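Tyrosine--tRNA ligase (Archaeoglobus fulgidus, PDB 2CYB) catalyses the ATP-dependent attachment of tyrosine to tRNA(Tyr), probably through a tyrosyl-adenylate intermediate, and works as a homodimeric class I aminoacyl-tRNA synthetase. Local coordinates at residues 37-42 with 66-71; 54-59 with 100-105; 234-239 with 299-304. All blocks are in the same frame, centred on the assembly; numbering follows the deposited sequence.

Interaction 1: residues 37-42 with 66-71; sequences VGYEPS and IIVLLA. With TYR (tyrosine), chain C.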
ATOM      1  N   VAL A  37      -8.711 -20.431  -6.293  1.00 31.19           N
ATOM      2  CA  VAL A  37      -9.446 -19.284  -6.786  1.00 27.41           C
ATOM      3  C   VAL A  37      -9.664 -18.500  -5.508  1.00 29.21           C
ATOM      4  O   VAL A  37      -9.881 -19.080  -4.435  1.00 26.89           O
ATOM      5  CB  VAL A  37     -10.832 -19.613  -7.395  1.00 29.03           C
ATOM      6  CG1 VAL A  37     -11.515 -18.293  -7.812  1.00 28.60           C
ATOM      7  CG2 VAL A  37     -10.689 -20.515  -8.617  1.00 30.29           C
ATOM      8  N   GLY A  38      -9.572 -17.185  -5.611  1.00 26.70           N
ATOM      9  CA  GLY A  38      -9.796 -16.358  -4.446  1.00 26.51           C
ATOM     10  C   GLY A  38     -11.078 -15.596  -4.661  1.00 28.66           C
ATOM     11  O   GLY A  38     -11.398 -15.229  -5.791  1.00 24.87           O
ATOM     12  N   TYR A  39     -11.822 -15.371  -3.583  1.00 26.93           N
ATOM     13  CA  TYR A  39     -13.077 -14.632  -3.667  1.00 29.74           C
ATOM     14  C   TYR A  39     -13.215 -13.592  -2.564  1.00 28.89           C
ATOM     15  O   TYR A  39     -12.984 -13.892  -1.394  1.00 29.84           O
ATOM     16  CB  TYR A  39     -14.280 -15.570  -3.531  1.00 29.16           C
ATOM     17  CG  TYR A  39     -14.375 -16.680  -4.549  1.00 35.07           C
ATOM     18  CD1 TYR A  39     -13.864 -17.953  -4.271  1.00 40.93           C
ATOM     19  CD2 TYR A  39     -15.021 -16.480  -5.771  1.00 33.24           C
ATOM     20  CE1 TYR A  39     -14.000 -19.001  -5.179  1.00 34.08           C
ATOM     21  CE2 TYR A  39     -15.161 -17.528  -6.692  1.00 27.59           C
ATOM     22  CZ  TYR A  39     -14.648 -18.785  -6.383  1.00 34.30           C
ATOM     23  OH  TYR A  39     -14.782 -19.830  -7.270  1.00 34.29           O
ATOM     24  N   GLU A  40     -13.602 -12.373  -2.930  1.00 25.43           N
ATOM     25  CA  GLU A  40     -13.854 -11.352  -1.911  1.00 26.64           C
ATOM     26  C   GLU A  40     -15.212 -11.799  -1.365  1.00 31.37           C
ATOM     27  O   GLU A  40     -16.151 -11.984  -2.132  1.00 26.46           O
ATOM     28  CB  GLU A  40     -14.024  -9.965  -2.531  1.00 27.15           C
ATOM     29  CG  GLU A  40     -12.814  -9.403  -3.229  1.00 29.50           C
ATOM     30  CD  GLU A  40     -13.056  -7.986  -3.723  1.00 31.37           C
ATOM     31  OE1 GLU A  40     -12.324  -7.536  -4.625  1.00 26.90           O
ATOM     32  OE2 GLU A  40     -13.978  -7.321  -3.204  1.00 33.64           O
ATOM     33  N   PRO A  41     -15.339 -11.993  -0.046  1.00 29.01           N
ATOM     34  CA  PRO A  41     -16.646 -12.424   0.469  1.00 32.97           C
ATOM     35  C   PRO A  41     -17.777 -11.530  -0.051  1.00 41.81           C
ATOM     36  O   PRO A  41     -17.710 -10.306   0.058  1.00 34.34           O
ATOM     37  CB  PRO A  41     -16.461 -12.331   1.984  1.00 31.44           C
ATOM     38  CG  PRO A  41     -15.013 -12.688   2.144  1.00 31.34           C
ATOM     39  CD  PRO A  41     -14.351 -11.892   1.042  1.00 31.44           C
ATOM     40  N   SER A  42     -18.801 -12.150  -0.633  1.00 44.14           N
ATOM     41  CA  SER A  42     -19.936 -11.417  -1.190  1.00 44.52           C
ATOM     42  C   SER A  42     -21.261 -11.914  -0.633  1.00 48.07           C
ATOM     43  O   SER A  42     -21.502 -13.118  -0.556  1.00 43.37           O
ATOM     44  CB  SER A  42     -19.951 -11.548  -2.715  1.00 49.15           C
ATOM     45  OG  SER A  42     -21.121 -10.967  -3.269  1.00 49.04           O
ATOM     46  N   ILE A  66      -7.256 -28.706  -4.248  1.00 33.50           N
ATOM     47  CA  ILE A  66      -7.979 -27.446  -4.387  1.00 39.77           C
ATOM     48  C   ILE A  66      -8.020 -26.562  -3.154  1.00 37.03           C
ATOM     49  O   ILE A  66      -8.336 -27.013  -2.051  1.00 39.75           O
ATOM     50  CB  ILE A  66      -9.446 -27.688  -4.824  1.00 40.78           C
ATOM     51  CG1 ILE A  66      -9.487 -28.468  -6.139  1.00 41.28           C
ATOM     52  CG2 ILE A  66     -10.174 -26.356  -4.979  1.00 42.27           C
ATOM     53  CD1 ILE A  66      -8.799 -27.782  -7.292  1.00 36.75           C
ATOM     54  N   ILE A  67      -7.700 -25.289  -3.349  1.00 34.44           N
ATOM     55  CA  ILE A  67      -7.755 -24.328  -2.262  1.00 30.34           C
ATOM     56  C   ILE A  67      -8.739 -23.229  -2.645  1.00 34.66           C
ATOM     57  O   ILE A  67      -8.714 -22.730  -3.769  1.00 29.51           O
ATOM     58  CB  ILE A  67      -6.389 -23.663  -1.998  1.00 37.76           C
ATOM     59  CG1 ILE A  67      -5.380 -24.707  -1.523  1.00 43.16           C
ATOM     60  CG2 ILE A  67      -6.543 -22.561  -0.951  1.00 35.75           C
ATOM     61  CD1 ILE A  67      -4.023 -24.124  -1.197  1.00 49.51           C
ATOM     62  N   VAL A  68      -9.622 -22.875  -1.720  1.00 28.99           N
ATOM     63  CA  VAL A  68     -10.566 -21.796  -1.961  1.00 33.40           C
ATOM     64  C   VAL A  68     -10.197 -20.708  -0.971  1.00 35.64           C
ATOM     65  O   VAL A  68     -10.281 -20.906   0.240  1.00 35.26           O
ATOM     66  CB  VAL A  68     -12.022 -22.210  -1.701  1.00 34.65           C
ATOM     67  CG1 VAL A  68     -12.941 -20.989  -1.822  1.00 37.69           C
ATOM     68  CG2 VAL A  68     -12.445 -23.278  -2.696  1.00 36.64           C
ATOM     69  N   LEU A  69      -9.771 -19.563  -1.486  1.00 31.36           N
ATOM     70  CA  LEU A  69      -9.395 -18.454  -0.623  1.00 30.10           C
ATOM     71  C   LEU A  69     -10.544 -17.481  -0.420  1.00 34.61           C
ATOM     72  O   LEU A  69     -11.034 -16.863  -1.374  1.00 31.09           O
ATOM     73  CB  LEU A  69      -8.192 -17.697  -1.205  1.00 28.25           C
ATOM     74  CG  LEU A  69      -7.823 -16.391  -0.477  1.00 29.85           C
ATOM     75  CD1 LEU A  69      -7.354 -16.698   0.943  1.00 27.70           C
ATOM     76  CD2 LEU A  69      -6.730 -15.675  -1.252  1.00 30.07           C
ATOM     77  N   LEU A  70     -10.990 -17.374   0.824  1.00 25.66           N
ATOM     78  CA  LEU A  70     -12.032 -16.431   1.182  1.00 31.70           C
ATOM     79  C   LEU A  70     -11.165 -15.215   1.523  1.00 33.53           C
ATOM     80  O   LEU A  70     -10.642 -15.095   2.627  1.00 28.39           O
ATOM     81  CB  LEU A  70     -12.805 -16.936   2.403  1.00 30.85           C
ATOM     82  CG  LEU A  70     -13.559 -18.255   2.148  1.00 37.30           C
ATOM     83  CD1 LEU A  70     -13.940 -18.918   3.459  1.00 33.24           C
ATOM     84  CD2 LEU A  70     -14.797 -17.978   1.321  1.00 37.45           C
ATOM     85  N   ALA A  71     -10.990 -14.333   0.544  1.00 27.94           N
ATOM     86  CA  ALA A  71     -10.135 -13.161   0.696  1.00 26.68           C
ATOM     87  C   ALA A  71     -10.774 -12.014   1.458  1.00 25.89           C
ATOM     88  O   ALA A  71     -11.125 -10.995   0.868  1.00 23.48           O
ATOM     89  CB  ALA A  71      -9.681 -12.683  -0.700  1.00 27.40           C
TER
HETATM   90  N   TYR C 401      -9.356 -10.339  -7.357  1.00 23.64           N
HETATM   91  CA  TYR C 401     -10.375 -11.412  -7.245  1.00 24.29           C
HETATM   92  C   TYR C 401     -11.733 -10.935  -7.755  1.00 28.77           C
HETATM   93  O   TYR C 401     -12.680 -11.736  -7.717  1.00 29.21           O
HETATM   94  CB  TYR C 401     -10.473 -11.870  -5.787  1.00 27.15           C
HETATM   95  CG  TYR C 401      -9.171 -12.462  -5.302  1.00 24.91           C
HETATM   96  CD1 TYR C 401      -8.517 -11.955  -4.178  1.00 25.85           C
HETATM   97  CD2 TYR C 401      -8.590 -13.539  -5.982  1.00 22.90           C
HETATM   98  CE1 TYR C 401      -7.305 -12.517  -3.738  1.00 23.28           C
HETATM   99  CE2 TYR C 401      -7.398 -14.100  -5.559  1.00 26.77           C
HETATM  100  CZ  TYR C 401      -6.759 -13.589  -4.437  1.00 28.99           C
HETATM  101  OH  TYR C 401      -5.588 -14.170  -4.018  1.00 25.54           O
HETATM  102  OXT TYR C 401     -11.826  -9.772  -8.199  1.00 29.79           O

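Interaction 2: residues 54-59 with 100-105; sequences QKLMDL and LGLDES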
ATOM      1  N   GLN A  54     -17.122 -24.185 -10.840  1.00 42.08           N
ATOM      2  CA  GLN A  54     -17.210 -25.349 -11.718  1.00 42.94           C
ATOM      3  C   GLN A  54     -15.825 -25.734 -12.222  1.00 39.67           C
ATOM      4  O   GLN A  54     -15.511 -26.917 -12.337  1.00 36.79           O
ATOM      5  CB  GLN A  54     -18.146 -25.066 -12.906  1.00 33.74           C
ATOM      6  CG  GLN A  54     -18.220 -26.202 -13.942  1.00 37.86           C
ATOM      7  CD  GLN A  54     -18.801 -27.490 -13.381  1.00 38.69           C
ATOM      8  OE1 GLN A  54     -18.214 -28.563 -13.524  1.00 41.35           O
ATOM      9  NE2 GLN A  54     -19.964 -27.391 -12.749  1.00 42.76           N
ATOM     10  N   LYS A  55     -14.988 -24.741 -12.509  1.00 37.26           N
ATOM     11  CA  LYS A  55     -13.646 -25.031 -12.986  1.00 35.58           C
ATOM     12  C   LYS A  55     -12.834 -25.710 -11.882  1.00 39.64           C
ATOM     13  O   LYS A  55     -12.029 -26.598 -12.159  1.00 33.99           O
ATOM     14  CB  LYS A  55     -12.956 -23.751 -13.467  1.00 31.63           C
ATOM     15  CG  LYS A  55     -11.553 -23.965 -14.020  1.00 40.76           C
ATOM     16  CD  LYS A  55     -11.486 -25.154 -14.985  1.00 45.82           C
ATOM     17  CE  LYS A  55     -12.403 -24.987 -16.191  1.00 37.91           C
ATOM     18  NZ  LYS A  55     -12.426 -26.217 -17.050  1.00 39.98           N
ATOM     19  N   LEU A  56     -13.049 -25.306 -10.632  1.00 33.38           N
ATOM     20  CA  LEU A  56     -12.335 -25.936  -9.526  1.00 36.47           C
ATOM     21  C   LEU A  56     -12.766 -27.398  -9.404  1.00 37.69           C
ATOM     22  O   LEU A  56     -11.946 -28.261  -9.093  1.00 32.49           O
ATOM     23  CB  LEU A  56     -12.593 -25.199  -8.204  1.00 39.22           C
ATOM     24  CG  LEU A  56     -11.836 -23.877  -8.006  1.00 40.64           C
ATOM     25  CD1 LEU A  56     -12.175 -23.293  -6.645  1.00 39.47           C
ATOM     26  CD2 LEU A  56     -10.330 -24.113  -8.111  1.00 36.10           C
ATOM     27  N   MET A  57     -14.045 -27.677  -9.648  1.00 39.34           N
ATOM     28  CA  MET A  57     -14.542 -29.051  -9.576  1.00 41.32           C
ATOM     29  C   MET A  57     -13.953 -29.867 -10.722  1.00 37.90           C
ATOM     30  O   MET A  57     -13.673 -31.053 -10.563  1.00 37.95           O
ATOM     31  CB  MET A  57     -16.074 -29.086  -9.619  1.00 45.14           C
ATOM     32  CG  MET A  57     -16.721 -28.560  -8.345  1.00 48.34           C
ATOM     33  SD  MET A  57     -18.515 -28.755  -8.294  1.00 63.06           S
ATOM     34  CE  MET A  57     -18.647 -30.345  -7.506  1.00 65.85           C
ATOM     35  N   ASP A  58     -13.766 -29.236 -11.876  1.00 38.84           N
ATOM     36  CA  ASP A  58     -13.159 -29.923 -13.013  1.00 33.42           C
ATOM     37  C   ASP A  58     -11.738 -30.303 -12.596  1.00 36.37           C
ATOM     38  O   ASP A  58     -11.315 -31.442 -12.758  1.00 35.92           O
ATOM     39  CB  ASP A  58     -13.059 -29.002 -14.241  1.00 29.61           C
ATOM     40  CG  ASP A  58     -14.415 -28.648 -14.844  1.00 37.06           C
ATOM     41  OD1 ASP A  58     -14.447 -27.783 -15.755  1.00 37.43           O
ATOM     42  OD2 ASP A  58     -15.436 -29.230 -14.426  1.00 38.41           O
ATOM     43  N   LEU A  59     -11.006 -29.332 -12.053  1.00 37.87           N
ATOM     44  CA  LEU A  59      -9.622 -29.546 -11.627  1.00 34.77           C
ATOM     45  C   LEU A  59      -9.471 -30.625 -10.565  1.00 40.50           C
ATOM     46  O   LEU A  59      -8.535 -31.430 -10.612  1.00 41.81           O
ATOM     47  CB  LEU A  59      -9.021 -28.226 -11.119  1.00 32.42           C
ATOM     48  CG  LEU A  59      -8.594 -27.258 -12.226  1.00 31.67           C
ATOM     49  CD1 LEU A  59      -8.546 -25.824 -11.702  1.00 40.18           C
ATOM     50  CD2 LEU A  59      -7.244 -27.688 -12.769  1.00 35.80           C
ATOM     51  N   LEU A 100     -22.450 -26.082  -3.108  1.00 42.55           N
ATOM     52  CA  LEU A 100     -22.389 -26.121  -4.567  1.00 39.68           C
ATOM     53  C   LEU A 100     -21.567 -27.303  -5.071  1.00 46.52           C
ATOM     54  O   LEU A 100     -21.500 -27.558  -6.276  1.00 43.12           O
ATOM     55  CB  LEU A 100     -21.795 -24.825  -5.116  1.00 40.80           C
ATOM     56  CG  LEU A 100     -22.659 -23.567  -5.023  1.00 42.57           C
ATOM     57  CD1 LEU A 100     -21.866 -22.381  -5.552  1.00 41.83           C
ATOM     58  CD2 LEU A 100     -23.944 -23.751  -5.823  1.00 48.59           C
ATOM     59  N   GLY A 101     -20.933 -28.018  -4.148  1.00 44.72           N
ATOM     60  CA  GLY A 101     -20.136 -29.161  -4.543  1.00 45.02           C
ATOM     61  C   GLY A 101     -18.706 -29.140  -4.047  1.00 46.55           C
ATOM     62  O   GLY A 101     -18.018 -30.159  -4.099  1.00 46.56           O
ATOM     63  N   LEU A 102     -18.239 -27.988  -3.577  1.00 46.47           N
ATOM     64  CA  LEU A 102     -16.875 -27.901  -3.074  1.00 42.96           C
ATOM     65  C   LEU A 102     -16.806 -28.289  -1.599  1.00 51.88           C
ATOM     66  O   LEU A 102     -16.431 -27.477  -0.748  1.00 46.61           O
ATOM     67  CB  LEU A 102     -16.312 -26.488  -3.273  1.00 46.01           C
ATOM     68  CG  LEU A 102     -15.895 -26.126  -4.700  1.00 43.27           C
ATOM     69  CD1 LEU A 102     -15.428 -24.679  -4.755  1.00 43.51           C
ATOM     70  CD2 LEU A 102     -14.781 -27.059  -5.156  1.00 42.34           C
ATOM     71  N   ASP A 103     -17.169 -29.537  -1.305  1.00 44.75           N
ATOM     72  CA  ASP A 103     -17.147 -30.041   0.066  1.00 48.60           C
ATOM     73  C   ASP A 103     -15.726 -30.058   0.621  1.00 42.52           C
ATOM     74  O   ASP A 103     -14.751 -30.135  -0.129  1.00 42.67           O
ATOM     75  CB  ASP A 103     -17.757 -31.445   0.125  1.00 50.95           C
ATOM     76  CG  ASP A 103     -17.104 -32.405  -0.846  1.00 60.50           C
ATOM     77  OD1 ASP A 103     -15.916 -32.739  -0.650  1.00 65.85           O
ATOM     78  OD2 ASP A 103     -17.779 -32.820  -1.812  1.00 61.95           O
ATOM     79  N   GLU A 104     -15.618 -29.996   1.942  1.00 51.77           N
ATOM     80  CA  GLU A 104     -14.321 -29.960   2.604  1.00 51.96           C
ATOM     81  C   GLU A 104     -13.433 -31.192   2.463  1.00 54.00           C
ATOM     82  O   GLU A 104     -12.359 -31.257   3.060  1.00 52.08           O
ATOM     83  CB  GLU A 104     -14.514 -29.610   4.078  1.00 57.26           C
ATOM     84  CG  GLU A 104     -15.013 -28.189   4.271  1.00 55.90           C
ATOM     85  CD  GLU A 104     -15.043 -27.764   5.719  1.00 57.45           C
ATOM     86  OE1 GLU A 104     -15.929 -28.233   6.464  1.00 64.34           O
ATOM     87  OE2 GLU A 104     -14.171 -26.964   6.113  1.00 62.87           O
ATOM     88  N   SER A 105     -13.871 -32.167   1.675  1.00 52.25           N
ATOM     89  CA  SER A 105     -13.068 -33.359   1.450  1.00 51.51           C
ATOM     90  C   SER A 105     -12.420 -33.211   0.078  1.00 52.56           C
ATOM     91  O   SER A 105     -11.466 -33.914  -0.250  1.00 57.69           O
ATOM     92  CB  SER A 105     -13.937 -34.619   1.482  1.00 55.01           C
ATOM     93  OG  SER A 105     -14.791 -34.684   0.354  1.00 60.14           O
TER

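Interaction 3: residues 234-239 with 299-304; sequences RKIRKA and DLKIAV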
ATOM      1  N   ARG A 234     -38.634 -16.074 -13.928  1.00 38.57           N
ATOM      2  CA  ARG A 234     -38.905 -14.721 -14.405  1.00 37.68           C
ATOM      3  C   ARG A 234     -37.695 -14.076 -15.087  1.00 33.63           C
ATOM      4  O   ARG A 234     -37.818 -13.503 -16.168  1.00 38.07           O
ATOM      5  CB  ARG A 234     -39.364 -13.833 -13.239  1.00 44.92           C
ATOM      6  CG  ARG A 234     -39.410 -12.362 -13.593  1.00 54.17           C
ATOM      7  CD  ARG A 234     -39.709 -11.488 -12.389  1.00 67.41           C
ATOM      8  NE  ARG A 234     -39.305 -10.107 -12.640  1.00 71.68           N
ATOM      9  CZ  ARG A 234     -38.040  -9.700 -12.699  1.00 73.56           C
ATOM     10  NH1 ARG A 234     -37.759  -8.426 -12.941  1.00 74.82           N
ATOM     11  NH2 ARG A 234     -37.055 -10.566 -12.500  1.00 70.19           N
ATOM     12  N   LYS A 235     -36.531 -14.159 -14.448  1.00 34.70           N
ATOM     13  CA  LYS A 235     -35.309 -13.574 -15.004  1.00 35.97           C
ATOM     14  C   LYS A 235     -34.914 -14.210 -16.334  1.00 31.40           C
ATOM     15  O   LYS A 235     -34.511 -13.510 -17.265  1.00 33.63           O
ATOM     16  CB  LYS A 235     -34.154 -13.709 -14.004  1.00 33.93           C
ATOM     17  CG  LYS A 235     -34.307 -12.839 -12.758  1.00 37.31           C
ATOM     18  CD  LYS A 235     -33.103 -13.000 -11.828  1.00 39.64           C
ATOM     19  CE  LYS A 235     -33.172 -12.053 -10.637  1.00 42.15           C
ATOM     20  NZ  LYS A 235     -31.984 -12.206  -9.743  1.00 41.23           N
ATOM     21  N   ILE A 236     -35.026 -15.534 -16.422  1.00 37.35           N
ATOM     22  CA  ILE A 236     -34.689 -16.233 -17.661  1.00 37.98           C
ATOM     23  C   ILE A 236     -35.701 -15.854 -18.740  1.00 39.84           C
ATOM     24  O   ILE A 236     -35.331 -15.553 -19.875  1.00 40.60           O
ATOM     25  CB  ILE A 236     -34.689 -17.774 -17.464  1.00 40.07           C
ATOM     26  CG1 ILE A 236     -33.529 -18.185 -16.552  1.00 39.30           C
ATOM     27  CG2 ILE A 236     -34.546 -18.485 -18.808  1.00 34.35           C
ATOM     28  CD1 ILE A 236     -32.160 -17.843 -17.108  1.00 48.83           C
ATOM     29  N   ARG A 237     -36.980 -15.849 -18.374  1.00 39.50           N
ATOM     30  CA  ARG A 237     -38.033 -15.496 -19.318  1.00 43.33           C
ATOM     31  C   ARG A 237     -37.772 -14.175 -20.037  1.00 39.46           C
ATOM     32  O   ARG A 237     -37.936 -14.088 -21.253  1.00 42.63           O
ATOM     33  CB  ARG A 237     -39.391 -15.451 -18.602  1.00 46.09           C
ATOM     34  CG  ARG A 237     -40.542 -14.902 -19.441  1.00 53.35           C
ATOM     35  CD  ARG A 237     -41.876 -15.544 -19.050  1.00 55.61           C
ATOM     36  NE  ARG A 237     -42.045 -15.669 -17.604  1.00 57.59           N
ATOM     37  CZ  ARG A 237     -42.127 -14.642 -16.760  1.00 65.46           C
ATOM     38  NH1 ARG A 237     -42.280 -14.866 -15.461  1.00 62.46           N
ATOM     39  NH2 ARG A 237     -42.061 -13.394 -17.209  1.00 62.61           N
ATOM     40  N   LYS A 238     -37.351 -13.145 -19.309  1.00 41.46           N
ATOM     41  CA  LYS A 238     -37.107 -11.858 -19.951  1.00 41.39           C
ATOM     42  C   LYS A 238     -35.662 -11.616 -20.366  1.00 44.48           C
ATOM     43  O   LYS A 238     -35.306 -10.524 -20.811  1.00 40.01           O
ATOM     44  CB  LYS A 238     -37.589 -10.716 -19.050  1.00 53.59           C
ATOM     45  CG  LYS A 238     -37.170 -10.833 -17.599  1.00 60.51           C
ATOM     46  CD  LYS A 238     -37.755  -9.696 -16.763  1.00 64.27           C
ATOM     47  CE  LYS A 238     -39.273  -9.634 -16.885  1.00 68.55           C
ATOM     48  NZ  LYS A 238     -39.912 -10.941 -16.561  1.00 69.75           N
ATOM     49  N   ALA A 239     -34.827 -12.638 -20.247  1.00 40.79           N
ATOM     50  CA  ALA A 239     -33.428 -12.485 -20.619  1.00 40.15           C
ATOM     51  C   ALA A 239     -33.241 -12.274 -22.116  1.00 41.55           C
ATOM     52  O   ALA A 239     -34.062 -12.698 -22.933  1.00 38.78           O
ATOM     53  CB  ALA A 239     -32.630 -13.705 -20.166  1.00 40.80           C
ATOM     54  N   ASP A 299     -38.086 -22.419 -26.108  1.00 31.13           N
ATOM     55  CA  ASP A 299     -37.973 -23.767 -25.578  1.00 32.79           C
ATOM     56  C   ASP A 299     -36.681 -23.894 -24.771  1.00 26.14           C
ATOM     57  O   ASP A 299     -36.666 -24.496 -23.702  1.00 33.85           O
ATOM     58  CB  ASP A 299     -38.017 -24.788 -26.720  1.00 34.16           C
ATOM     59  CG  ASP A 299     -39.343 -24.746 -27.480  1.00 37.89           C
ATOM     60  OD1 ASP A 299     -40.402 -24.826 -26.821  1.00 34.08           O
ATOM     61  OD2 ASP A 299     -39.328 -24.629 -28.725  1.00 35.85           O
ATOM     62  N   LEU A 300     -35.602 -23.313 -25.277  1.00 29.69           N
ATOM     63  CA  LEU A 300     -34.332 -23.371 -24.562  1.00 30.83           C
ATOM     64  C   LEU A 300     -34.473 -22.714 -23.182  1.00 32.33           C
ATOM     65  O   LEU A 300     -34.040 -23.270 -22.177  1.00 33.11           O
ATOM     66  CB  LEU A 300     -33.238 -22.669 -25.362  1.00 31.45           C
ATOM     67  CG  LEU A 300     -31.886 -22.583 -24.645  1.00 34.89           C
ATOM     68  CD1 LEU A 300     -31.424 -23.983 -24.233  1.00 34.56           C
ATOM     69  CD2 LEU A 300     -30.877 -21.921 -25.561  1.00 40.21           C
ATOM     70  N   LYS A 301     -35.097 -21.540 -23.135  1.00 37.50           N
ATOM     71  CA  LYS A 301     -35.288 -20.841 -21.865  1.00 32.66           C
ATOM     72  C   LYS A 301     -35.984 -21.702 -20.821  1.00 37.25           C
ATOM     73  O   LYS A 301     -35.550 -21.763 -19.669  1.00 31.45           O
ATOM     74  CB  LYS A 301     -36.084 -19.550 -22.074  1.00 31.80           C
ATOM     75  CG  LYS A 301     -35.296 -18.429 -22.733  1.00 30.07           C
ATOM     76  CD  LYS A 301     -36.113 -17.135 -22.752  1.00 37.64           C
ATOM     77  CE  LYS A 301     -35.291 -15.958 -23.243  1.00 41.14           C
ATOM     78  NZ  LYS A 301     -36.042 -14.671 -23.155  1.00 39.98           N
ATOM     79  N   ILE A 302     -37.067 -22.368 -21.215  1.00 33.38           N
ATOM     80  CA  ILE A 302     -37.792 -23.209 -20.278  1.00 35.39           C
ATOM     81  C   ILE A 302     -36.892 -24.300 -19.713  1.00 33.73           C
ATOM     82  O   ILE A 302     -36.911 -24.568 -18.507  1.00 33.83           O
ATOM     83  CB  ILE A 302     -39.021 -23.878 -20.937  1.00 33.16           C
ATOM     84  CG1 ILE A 302     -40.023 -22.806 -21.383  1.00 36.87           C
ATOM     85  CG2 ILE A 302     -39.681 -24.835 -19.948  1.00 33.08           C
ATOM     86  CD1 ILE A 302     -40.482 -21.895 -20.259  1.00 42.80           C
ATOM     87  N   ALA A 303     -36.109 -24.929 -20.584  1.00 34.47           N
ATOM     88  CA  ALA A 303     -35.216 -26.000 -20.159  1.00 34.21           C
ATOM     89  C   ALA A 303     -34.095 -25.476 -19.262  1.00 27.39           C
ATOM     90  O   ALA A 303     -33.768 -26.087 -18.241  1.00 31.24           O
ATOM     91  CB  ALA A 303     -34.624 -26.716 -21.391  1.00 31.79           C
ATOM     92  N   VAL A 304     -33.506 -24.348 -19.645  1.00 27.52           N
ATOM     93  CA  VAL A 304     -32.421 -23.771 -18.850  1.00 27.77           C
ATOM     94  C   VAL A 304     -32.929 -23.404 -17.450  1.00 28.40           C
ATOM     95  O   VAL A 304     -32.251 -23.642 -16.454  1.00 29.45           O
ATOM     96  CB  VAL A 304     -31.837 -22.522 -19.531  1.00 28.09           C
ATOM     97  CG1 VAL A 304     -30.873 -21.795 -18.581  1.00 31.75           C
ATOM     98  CG2 VAL A 304     -31.116 -22.929 -20.808  1.00 32.98           C
TER

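Interaction 1: residues 37-42 with 66-71
Val37, Gly38 and Tyr39 pair in parallel with Val68, Leu69 and Leu70, joining the two strands of a beta-alpha-beta crossover in the Rossmann-fold core of this class I synthetase. The ladder alternates: Leu69 N donates to Val37 O at 3.0 Å, and Tyr39 N reaches Leu69 O at 2.8 Å. Ala71 N, just before the next helix, closes on Tyr39 O at 2.8 Å. A weak bond from Val37 N to Ile67 O precedes them.

Tyr39 leaves on the face shared with Val37 and Val68. Tyr39 CB lies 4.1 Å from Leu69 O; CG stands beside the backbone N (chi1 -58°), which brings CD1 and then CE1 against Val68 CG1, a methyl near the ring plane at the edge. Val37 CG1 lies over one ring face, displaced toward the rim, and OH at the tip bonds Thr52 on the crossover helix.

The opposite side of the sheet receives the substrate. Gly38, with no side chain, lets the bound tyrosine lie against its backbone, Gly38 O being 3.3 Å from ligand CD2. Ala71 CB touches ligand CD1 at 3.7 Å, and Leu69 CD2 ends 3.3 Å from the ligand OH.

Interaction 2: residues 54-59 with 100-105
Met57 and Leu56 of helix 47-61, the crossover helix of the Rossmann-fold beta-alpha-beta unit, pack against Gly101 and Leu102, where helix 83-99 gives way to the loop leading into strand 108-111. That exit is a Schellman motif, and Gly101 supplies its positive phi (126°), at backbone angles that call for glycine.

Apolar contacts form one part of the joint. Leu102 presents both branches to the helix. Its CD1 methyl, Leu102 CD1, meets Leu56 CD1 at 4.0 Å, the two side chains lying roughly perpendicular, while Leu102 CD2 touches both Met57 CG, also 4.0 Å away, and Leu56 CB. Strand 65-70 adds Val68, which both Leu56 and Leu102 touch.

The thioether makes a second kind of contact, with backbone. Met57 CG stands beside its own backbone N (chi1 -71°), and the chain continues past Leu102 to the turn at the helix exit. Met57 SD lies 3.8 Å from Leu100 O, an oxygen that also has a weak hydrogen bond from Arg262. Because Gly101 has no side chain, the end of the methionine can lie directly on its backbone; a CB there would point toward the helix and collide with the Met57 methyl.

A bend at the end of Met57 (chi3 91°) turns that methyl onto the glycine, with Met57 CE 3.5 Å from both Gly101 CA and Gly101 O.

Interaction 3: residues 234-239 with 299-304
Ile236 and Lys301 are the nearest CA pair, 6.3 Å apart, where the C-terminal end of helix 229-237 comes up against an early turn of the long helix 297-319.

Lys301 carries the contact. CG stands beside its own backbone N (chi1 -74°), and from there the chain runs fully extended across to the other helix. The lysine and isoleucine chains run alongside one another, pointing opposite ways: Lys301 CB lies 3.8 Å from Ile236 CG2, and Lys301 CD is 3.4 Å from Ile236 O. The ammonium group then reaches two backbone oxygens. Lys301 NZ donates to Arg237 O at 2.7 Å, approaching from above the carbonyl plane, 55° out of it and not on a lone pair. The other bond, 2.8 Å long, runs from Lys301 NZ to Ala239 O and lies in the carbonyl plane on a lone pair. Two bonds therefore fix the tip of the lysine, and its positive charge sits among carbonyls at the end of a helix, where the helix dipole would be expected to favour it.

Ile236 also faces inward. Ile236 CG2 approaches Lys301 O at 3.5 Å, while Ile236 CD1 is turned to Val304 CG1 at a looser 4.4 Å. Both Ile236 and Val304 touch Ile251 and Ile254 of helix 250-263, so three helices share an apolar seam.

Far from the annotated sites, this is helix-helix packing within the mainly helical region that follows the KMSKS motif: an apolar seam, with a lysine of helix 297-319 binding carbonyls at and just past the C-terminal end of helix 229-237.

Overall arrangement
Interactions 1 and 2 belong to one core, with centres about 13 Å apart. Helix 47-61, which supplies one side of interaction 2, connects the two strands paired in interaction 1, and the contacts meet directly: Val37 CG2 lies 3.6 Å from Leu56 CG, and Val68 CG2 lies 3.9 Å from Leu102 CD1. The bound tyrosine occupies the other face of these strands, held also by Tyr36, Tyr158, Gln162, Asp165 and Gln180. Between nearest atoms, the side chain of Leu56 is about 10 Å from the bound tyrosine, behind the sheet. Interaction 3 stands apart, its centre about 30 Å from that of interaction 1 and about 26 Å from that of interaction 2, in the later helical part of the chain.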